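Local coordinates for GDSL-like protein (Roseburia intestinalis L1-82, PDB 6HFZ), which removes acetyl groups from complex beta-mannans as a two-domain esterase of the SGNH-hydrolase clan, found in a commensal gut bacterium, at residues A[117-122]-A[229-234]; A[293-298]-A[320-325]. One frame throughout, in Å; residues are numbered along the deposited sequence. Where two conformers were deposited one is given.

Contact 1 of 2, residues A[117-122]-A[229-234]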
ATOM      1  N   PHE A 117      -5.522   9.973   4.569  1.00 19.10           N
ATOM      2  CA  PHE A 117      -5.537   8.600   4.085  1.00 18.71           C
ATOM      3  C   PHE A 117      -6.879   8.196   3.467  1.00 19.23           C
ATOM      4  O   PHE A 117      -6.914   7.361   2.554  1.00 18.44           O
ATOM      5  CB  PHE A 117      -4.992   7.661   5.177  1.00 19.72           C
ATOM      6  CG  PHE A 117      -3.497   7.795   5.335  1.00 19.14           C
ATOM      7  CD1 PHE A 117      -2.627   7.388   4.327  1.00 21.62           C
ATOM      8  CD2 PHE A 117      -2.949   8.346   6.493  1.00 21.59           C
ATOM      9  CE1 PHE A 117      -1.259   7.573   4.456  1.00 18.84           C
ATOM     10  CE2 PHE A 117      -1.575   8.489   6.637  1.00 21.87           C
ATOM     11  CZ  PHE A 117      -0.734   8.100   5.618  1.00 22.25           C
HETATM   12  N   MSE A 118      -7.992   8.779   3.925  0.50 18.80           N
HETATM   13  CA  MSE A 118      -9.253   8.584   3.218  0.50 19.59           C
HETATM   14  C   MSE A 118      -9.087   9.043   1.768  0.50 20.26           C
HETATM   15  O   MSE A 118      -9.546   8.370   0.837  0.50 20.77           O
HETATM   16  CB  MSE A 118     -10.504   9.234   3.808  0.50 18.97           C
HETATM   17  CG  MSE A 118     -11.705   8.613   3.155  0.50 21.01           C
HETATM   18 SE   MSE A 118     -13.362   9.096   4.117  0.50 25.79          SE
HETATM   19  CE  MSE A 118     -12.834  10.923   4.636  0.50 25.99           C
ATOM     20  N   GLU A 119      -8.415  10.180   1.585  1.00 20.47           N
ATOM     21  CA  GLU A 119      -8.234  10.763   0.256  1.00 21.33           C
ATOM     22  C   GLU A 119      -7.280   9.919  -0.605  1.00 19.84           C
ATOM     23  O   GLU A 119      -7.586   9.637  -1.763  1.00 20.65           O
ATOM     24  CB  GLU A 119      -7.756  12.212   0.392  1.00 22.35           C
ATOM     25  CG  GLU A 119      -7.786  12.960  -0.929  1.00 24.47           C
ATOM     26  CD  GLU A 119      -7.404  14.437  -0.887  1.00 26.76           C
ATOM     27  OE1 GLU A 119      -7.127  14.974   0.213  1.00 30.88           O
ATOM     28  OE2 GLU A 119      -7.342  15.051  -1.949  1.00 29.38           O
ATOM     29  N   THR A 120      -6.153   9.487  -0.029  1.00 19.45           N
ATOM     30  CA  THR A 120      -5.214   8.650  -0.786  1.00 20.66           C
ATOM     31  C   THR A 120      -5.868   7.304  -1.138  1.00 19.25           C
ATOM     32  O   THR A 120      -5.711   6.801  -2.259  1.00 19.15           O
ATOM     33  CB  THR A 120      -3.844   8.505  -0.121  1.00 18.25           C
ATOM     34  OG1 THR A 120      -4.017   7.783   1.108  1.00 17.13           O
ATOM     35  CG2 THR A 120      -3.178   9.829   0.193  1.00 20.95           C
ATOM     36  N   TYR A 121      -6.535   6.651  -0.182  1.00 17.99           N
ATOM     37  CA  TYR A 121      -7.235   5.383  -0.458  1.00 20.11           C
ATOM     38  C   TYR A 121      -8.325   5.542  -1.526  1.00 20.59           C
ATOM     39  O   TYR A 121      -8.489   4.659  -2.368  1.00 19.78           O
ATOM     40  CB  TYR A 121      -7.809   4.881   0.852  1.00 21.65           C
ATOM     41  CG  TYR A 121      -8.259   3.461   0.952  1.00 19.94           C
ATOM     42  CD1 TYR A 121      -7.355   2.477   1.301  1.00 18.95           C
ATOM     43  CD2 TYR A 121      -9.614   3.147   0.917  1.00 20.29           C
ATOM     44  CE1 TYR A 121      -7.771   1.192   1.561  1.00 19.55           C
ATOM     45  CE2 TYR A 121     -10.042   1.860   1.166  1.00 18.99           C
ATOM     46  CZ  TYR A 121      -9.113   0.883   1.488  1.00 19.94           C
ATOM     47  OH  TYR A 121      -9.503  -0.389   1.820  1.00 21.26           O
ATOM     48  N   GLU A 122      -9.060   6.671  -1.508  1.00 20.60           N
ATOM     49  CA  GLU A 122     -10.055   6.908  -2.541  1.00 20.61           C
ATOM     50  C   GLU A 122      -9.386   6.966  -3.933  1.00 20.40           C
ATOM     51  O   GLU A 122      -9.896   6.335  -4.881  1.00 19.73           O
ATOM     52  CB  GLU A 122     -10.885   8.173  -2.298  1.00 21.53           C
ATOM     53  CG  GLU A 122     -11.897   8.355  -3.407  1.00 23.41           C
ATOM     54  CD  GLU A 122     -13.023   9.331  -3.114  1.00 24.56           C
ATOM     55  OE1 GLU A 122     -14.193   9.025  -3.515  1.00 25.21           O
ATOM     56  OE2 GLU A 122     -12.762  10.320  -2.456  1.00 26.31           O
ATOM     57  N   PRO A 229     -16.307  11.573  -6.719  1.00 28.25           N
ATOM     58  CA  PRO A 229     -15.565  11.249  -5.493  1.00 26.42           C
ATOM     59  C   PRO A 229     -16.166  11.859  -4.223  1.00 29.09           C
ATOM     60  O   PRO A 229     -16.845  12.862  -4.260  1.00 30.81           O
ATOM     61  CB  PRO A 229     -14.144  11.774  -5.723  1.00 29.05           C
ATOM     62  CG  PRO A 229     -14.233  12.665  -6.968  1.00 31.15           C
ATOM     63  CD  PRO A 229     -15.504  12.307  -7.701  1.00 28.48           C
ATOM     64  N   LEU A 230     -15.961  11.169  -3.105  1.00 26.13           N
ATOM     65  CA  LEU A 230     -16.388  11.599  -1.808  1.00 26.23           C
ATOM     66  C   LEU A 230     -15.436  12.667  -1.241  1.00 25.58           C
ATOM     67  O   LEU A 230     -15.870  13.644  -0.662  1.00 25.83           O
ATOM     68  CB  LEU A 230     -16.438  10.336  -0.932  1.00 28.32           C
ATOM     69  CG  LEU A 230     -17.023  10.525   0.455  1.00 30.55           C
ATOM     70  CD1 LEU A 230     -18.470  11.005   0.332  1.00 30.89           C
ATOM     71  CD2 LEU A 230     -16.944   9.224   1.237  1.00 30.34           C
ATOM     72  N   THR A 231     -14.119  12.498  -1.429  1.00 22.72           N
ATOM     73  CA  THR A 231     -13.114  13.458  -1.013  1.00 22.75           C
ATOM     74  C   THR A 231     -12.738  14.371  -2.180  1.00 21.89           C
ATOM     75  O   THR A 231     -13.269  14.229  -3.283  1.00 23.44           O
ATOM     76  CB  THR A 231     -11.877  12.737  -0.434  1.00 20.03           C
ATOM     77  OG1 THR A 231     -11.118  12.223  -1.532  1.00 20.74           O
ATOM     78  CG2 THR A 231     -12.286  11.592   0.473  1.00 21.01           C
ATOM     79  N   LYS A 232     -11.791  15.296  -1.937  1.00 25.89           N
ATOM     80  CA  LYS A 232     -11.199  16.152  -3.006  1.00 26.25           C
ATOM     81  C   LYS A 232     -10.448  15.318  -4.067  1.00 25.21           C
ATOM     82  O   LYS A 232     -10.225  15.784  -5.187  1.00 25.66           O
ATOM     83  CB  LYS A 232     -10.225  17.157  -2.401  1.00 29.52           C
ATOM     84  CG  LYS A 232     -10.865  18.227  -1.530  1.00 33.39           C
ATOM     85  CD  LYS A 232      -9.865  19.293  -1.140  1.00 40.35           C
ATOM     86  CE  LYS A 232     -10.385  20.210  -0.051  1.00 46.02           C
ATOM     87  NZ  LYS A 232     -11.475  21.089  -0.534  1.00 46.85           N
ATOM     88  N   ASN A 233     -10.070  14.087  -3.719  1.00 24.48           N
ATOM     89  CA  ASN A 233      -9.549  13.099  -4.628  1.00 21.88           C
ATOM     90  C   ASN A 233      -8.332  13.638  -5.401  1.00 24.45           C
ATOM     91  O   ASN A 233      -8.194  13.384  -6.583  1.00 24.12           O
ATOM     92  CB  ASN A 233     -10.621  12.593  -5.582  1.00 22.61           C
ATOM     93  CG  ASN A 233     -10.146  11.452  -6.437  1.00 23.82           C
ATOM     94  OD1 ASN A 233      -9.484  10.530  -5.936  1.00 21.88           O
ATOM     95  ND2 ASN A 233     -10.443  11.531  -7.731  1.00 21.58           N
ATOM     96  N   THR A 234      -7.420  14.324  -4.704  1.00 23.47           N
ATOM     97  CA  THR A 234      -6.270  14.935  -5.367  1.00 23.66           C
ATOM     98  C   THR A 234      -5.066  13.987  -5.497  1.00 23.22           C
ATOM     99  O   THR A 234      -3.966  14.455  -5.833  1.00 22.32           O
ATOM    100  CB  THR A 234      -5.917  16.269  -4.694  1.00 24.11           C
ATOM    101  OG1 THR A 234      -5.415  16.094  -3.382  1.00 22.67           O
ATOM    102  CG2 THR A 234      -7.095  17.217  -4.633  1.00 27.10           C
TER
HETATM  103  O   HOH W   1      -7.230  10.882  -4.315  1.00 22.55           O
HETATM  104  O   HOH W   2     -10.479  15.603   0.904  1.00 31.83           O
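E122 and E119, one turn apart on helix 115-129, reach across to the loop 229-234, where their carboxylates accept three of its backbone N-H groups (L230, T231, T234) and two threonine hydroxyls. The tight part is at E122. Its CG lies anti to the backbone N (chi1 -180°), which carries the extended chain out to the loop, where its two oxygens are gripped side by side: E122 OE1 accepts from L230 N at 2.8 Å and OE2 from T231 N at 2.8 Å, each through the syn lone pair. T231 OG1 adds a third bond, 2.7 Å to E122 OE2, arriving nearly along the C-O axis. The same T231 OG1 accepts from N233 N at 3.1 Å, an ST turn within the loop. E119 holds the far end with OE2 alone, which takes T234 N (2.9 Å) on its anti lone pair and T234 OG1 (2.6 Å) from above the carboxylate plane. H338 supports the other oxygen, OE1, and Y162 gives E122 OE1 a further hydrogen bond. One water, donating to both E119 O and N233 OD1, links the helix carbonyl to the loop. The apolar packing is looser, M118 (two conformers) meeting T231 only doubtfully; L230 and K232 are exposed at the margin, the lysine leading away. There another water accepts from K232 N and donates only weakly to E119 OE1. Two acidic side chains held by backbone N-H and hydroxyl donors suggest that, at this contact, polar bonds do more than apolar packing to hold the loop; the donors probably help stabilise the carboxylates as anions.

Contact 2 of 2, residues A[293-298]-A[320-325]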
ATOM      1  N   TYR A 293      12.101   8.228   0.948  1.00 19.26           N
ATOM      2  CA  TYR A 293      13.514   8.130   1.295  1.00 20.20           C
ATOM      3  C   TYR A 293      13.721   7.051   2.356  1.00 22.37           C
ATOM      4  O   TYR A 293      12.771   6.674   3.047  1.00 21.42           O
ATOM      5  CB  TYR A 293      14.073   9.466   1.833  1.00 21.56           C
ATOM      6  CG  TYR A 293      13.395  10.003   3.089  1.00 19.72           C
ATOM      7  CD1 TYR A 293      12.151  10.638   3.038  1.00 21.73           C
ATOM      8  CD2 TYR A 293      14.005   9.906   4.333  1.00 21.76           C
ATOM      9  CE1 TYR A 293      11.540  11.155   4.184  1.00 22.11           C
ATOM     10  CE2 TYR A 293      13.395  10.395   5.487  1.00 22.05           C
ATOM     11  CZ  TYR A 293      12.159  11.017   5.416  1.00 24.21           C
ATOM     12  OH  TYR A 293      11.582  11.553   6.548  1.00 24.49           O
ATOM     13  N   ARG A 294      14.976   6.601   2.504  1.00 19.13           N
ATOM     14  CA  ARG A 294      15.249   5.562   3.461  1.00 21.88           C
ATOM     15  C   ARG A 294      15.422   6.142   4.869  1.00 23.99           C
ATOM     16  O   ARG A 294      16.153   7.115   5.076  1.00 25.06           O
ATOM     17  CB  ARG A 294      16.518   4.790   3.091  1.00 21.29           C
ATOM     18  CG  ARG A 294      16.938   3.733   4.113  1.00 21.72           C
ATOM     19  CD  ARG A 294      18.032   2.857   3.503  1.00 24.36           C
ATOM     20  NE  ARG A 294      19.245   3.569   3.107  1.00 25.98           N
ATOM     21  CZ  ARG A 294      20.055   3.194   2.129  1.00 27.65           C
ATOM     22  NH1 ARG A 294      19.783   2.110   1.409  1.00 27.47           N
ATOM     23  NH2 ARG A 294      21.096   3.942   1.787  1.00 26.09           N
ATOM     24  N   LYS A 295      14.812   5.461   5.853  1.00 22.01           N
ATOM     25  CA  LYS A 295      15.145   5.594   7.246  1.00 26.18           C
ATOM     26  C   LYS A 295      15.845   4.285   7.652  1.00 25.95           C
ATOM     27  O   LYS A 295      15.267   3.197   7.565  1.00 25.51           O
ATOM     28  CB  LYS A 295      13.894   5.873   8.085  1.00 24.78           C
ATOM     29  CG  LYS A 295      13.400   7.307   8.062  1.00 27.95           C
ATOM     30  CD  LYS A 295      12.269   7.570   9.005  1.00 25.37           C
ATOM     31  CE  LYS A 295      11.862   9.024   8.990  1.00 31.85           C
ATOM     32  NZ  LYS A 295      10.509   9.239   9.565  1.00 33.19           N
ATOM     33  N   SER A 296      17.117   4.415   8.045  1.00 26.29           N
ATOM     34  CA  SER A 296      18.063   3.330   8.186  1.00 26.02           C
ATOM     35  C   SER A 296      18.181   2.917   9.657  1.00 27.47           C
ATOM     36  O   SER A 296      18.278   3.744  10.537  1.00 30.88           O
ATOM     37  CB  SER A 296      19.413   3.733   7.613  1.00 28.20           C
ATOM     38  OG  SER A 296      20.405   2.768   7.968  1.00 28.21           O
ATOM     39  N   VAL A 297      18.160   1.615   9.928  1.00 28.54           N
ATOM     40  CA  VAL A 297      18.465   1.137  11.275  1.00 31.64           C
ATOM     41  C   VAL A 297      19.975   0.949  11.445  1.00 31.82           C
ATOM     42  O   VAL A 297      20.442   0.652  12.572  1.00 36.48           O
ATOM     43  CB  VAL A 297      17.726  -0.170  11.591  1.00 32.87           C
ATOM     44  CG1 VAL A 297      16.225   0.109  11.771  1.00 34.99           C
ATOM     45  CG2 VAL A 297      17.996  -1.240  10.542  1.00 32.34           C
ATOM     46  N   LYS A 298      20.715   1.054  10.346  1.00 29.85           N
ATOM     47  CA  LYS A 298      22.185   1.083  10.377  1.00 33.17           C
ATOM     48  C   LYS A 298      22.613   2.533  10.574  1.00 35.25           C
ATOM     49  O   LYS A 298      22.399   3.340   9.678  1.00 33.12           O
ATOM     50  CB  LYS A 298      22.754   0.513   9.078  1.00 38.70           C
ATOM     51  CG  LYS A 298      22.571  -0.987   8.913  1.00 41.50           C
ATOM     52  CD  LYS A 298      23.242  -1.534   7.678  1.00 48.84           C
ATOM     53  CE  LYS A 298      22.523  -2.744   7.111  1.00 54.87           C
ATOM     54  NZ  LYS A 298      23.404  -3.520   6.205  1.00 57.19           N
ATOM     55  N   ALA A 320      17.540  10.395   8.123  1.00 26.62           N
ATOM     56  CA  ALA A 320      17.718   8.984   7.760  1.00 26.33           C
ATOM     57  C   ALA A 320      18.068   8.115   8.977  1.00 27.71           C
ATOM     58  O   ALA A 320      18.131   6.920   8.856  1.00 30.88           O
ATOM     59  CB  ALA A 320      18.721   8.886   6.646  1.00 28.70           C
ATOM     60  N   ASN A 321      18.217   8.725  10.164  1.00 29.69           N
ATOM     61  CA  ASN A 321      18.478   8.032  11.411  1.00 32.53           C
ATOM     62  C   ASN A 321      17.155   7.543  12.014  1.00 33.58           C
ATOM     63  O   ASN A 321      16.456   8.306  12.702  1.00 37.04           O
ATOM     64  CB  ASN A 321      19.182   8.946  12.413  1.00 30.40           C
ATOM     65  CG  ASN A 321      20.537   9.375  11.908  1.00 29.42           C
ATOM     66  OD1 ASN A 321      21.488   8.611  12.010  1.00 32.14           O
ATOM     67  ND2 ASN A 321      20.603  10.539  11.285  1.00 32.43           N
ATOM     68  N   PHE A 322      16.824   6.276  11.745  1.00 36.43           N
ATOM     69  CA  PHE A 322      15.569   5.667  12.201  1.00 34.86           C
ATOM     70  C   PHE A 322      15.681   5.347  13.691  1.00 41.47           C
ATOM     71  O   PHE A 322      16.670   4.731  14.122  1.00 44.05           O
ATOM     72  CB  PHE A 322      15.257   4.379  11.437  1.00 30.53           C
ATOM     73  CG  PHE A 322      13.814   3.930  11.474  1.00 30.14           C
ATOM     74  CD1 PHE A 322      12.792   4.827  11.746  1.00 29.02           C
ATOM     75  CD2 PHE A 322      13.472   2.640  11.109  1.00 31.46           C
ATOM     76  CE1 PHE A 322      11.471   4.429  11.718  1.00 30.95           C
ATOM     77  CE2 PHE A 322      12.145   2.228  11.127  1.00 30.29           C
ATOM     78  CZ  PHE A 322      11.153   3.122  11.458  1.00 31.15           C
ATOM     79  N   ASP A 323      14.648   5.723  14.448  1.00 49.88           N
ATOM     80  CA  ASP A 323      14.642   5.555  15.902  1.00 49.15           C
ATOM     81  C   ASP A 323      13.910   4.269  16.312  1.00 49.60           C
ATOM     82  O   ASP A 323      13.771   4.012  17.497  1.00 52.93           O
ATOM     83  CB  ASP A 323      14.040   6.781  16.590  1.00 52.78           C
ATOM     84  CG  ASP A 323      12.688   7.219  16.060  1.00 60.03           C
ATOM     85  OD1 ASP A 323      12.278   6.719  14.987  1.00 68.24           O
ATOM     86  OD2 ASP A 323      12.055   8.069  16.726  1.00 68.56           O
ATOM     87  N   GLU A 324      13.434   3.477  15.345  1.00 47.01           N
ATOM     88  CA  GLU A 324      12.808   2.174  15.606  1.00 49.35           C
ATOM     89  C   GLU A 324      13.794   1.113  15.140  1.00 47.56           C
ATOM     90  O   GLU A 324      14.798   1.470  14.563  1.00 51.44           O
ATOM     91  CB  GLU A 324      11.469   2.056  14.869  1.00 50.79           C
ATOM     92  CG  GLU A 324      10.532   3.212  15.164  1.00 50.50           C
ATOM     93  CD  GLU A 324       9.228   3.200  14.393  1.00 54.70           C
ATOM     94  OE1 GLU A 324       8.755   2.099  14.057  1.00 57.55           O
ATOM     95  OE2 GLU A 324       8.694   4.297  14.120  1.00 51.72           O
ATOM     96  N   THR A 325      13.489  -0.169  15.357  1.00 50.49           N
ATOM     97  CA  THR A 325      14.524  -1.194  15.228  1.00 54.75           C
ATOM     98  C   THR A 325      14.102  -2.370  14.331  1.00 51.79           C
ATOM     99  O   THR A 325      14.957  -3.158  13.960  1.00 50.67           O
ATOM    100  CB  THR A 325      14.965  -1.692  16.612  1.00 58.55           C
ATOM    101  OG1 THR A 325      13.810  -2.197  17.291  1.00 59.60           O
ATOM    102  CG2 THR A 325      15.631  -0.604  17.427  1.00 60.08           C
TER
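S296 and its partners A320 and F322 make the backbone core of this contact, a single beta bridge of S296 with N321 just past the end of strand 288-295. S296 N donates to A320 O at 2.8 Å and nearly straight (172°), while F322 N returns a longer bond of 3.2 Å to S296 O, bent to 152°. S296 OG reaches forward along its own segment, donating to K298 O at 2.7 Å. Outside this pair of bonds the packing gathers on F322. Its CG is anti to the backbone N (chi1 -160°), and the ring lies by K295 and V297: the K295 and F322 side chains cross at about a right angle, K295 CD 3.9 Å from F322 CD1, and V297 CG1 lies 3.8 Å from F322 CD2. V297 CG1 also touches E324 O at 3.4 Å. E324 CB packs over one face of the F322 ring, toward its rim, and W326 meets the ring with planes about perpendicular. The ammonium of K295 passes on to a salt bridge with E331. The chemistry implies a division of labour: two main-chain bonds set the alignment, and the aromatic ring packs against the aliphatic part of a lysine whose charge is paired elsewhere.

In the fold
From the N terminus the chain builds the mixed sheet and flanking helices of the SGNH-hydrolase domain, including helix 115-129, then passes through helix 196-215 to the loop 229-234. Contact 1 closes that long excursion; it lies where the hydrolase part meets the chain leading into the beta-rich part, and probably helps hold that junction. Contact 2 then closes a short one: strand 288-295 runs out, strands 303-308 and 316-319 of a second antiparallel sheet follow, and the loop 320-325 returns. It ties the end of strand 288-295 to the loop that leaves edge strand 316-319 of the other sheet. In series, neither nested nor crossed, contact 1 and contact 2 have centres about 29 Å apart.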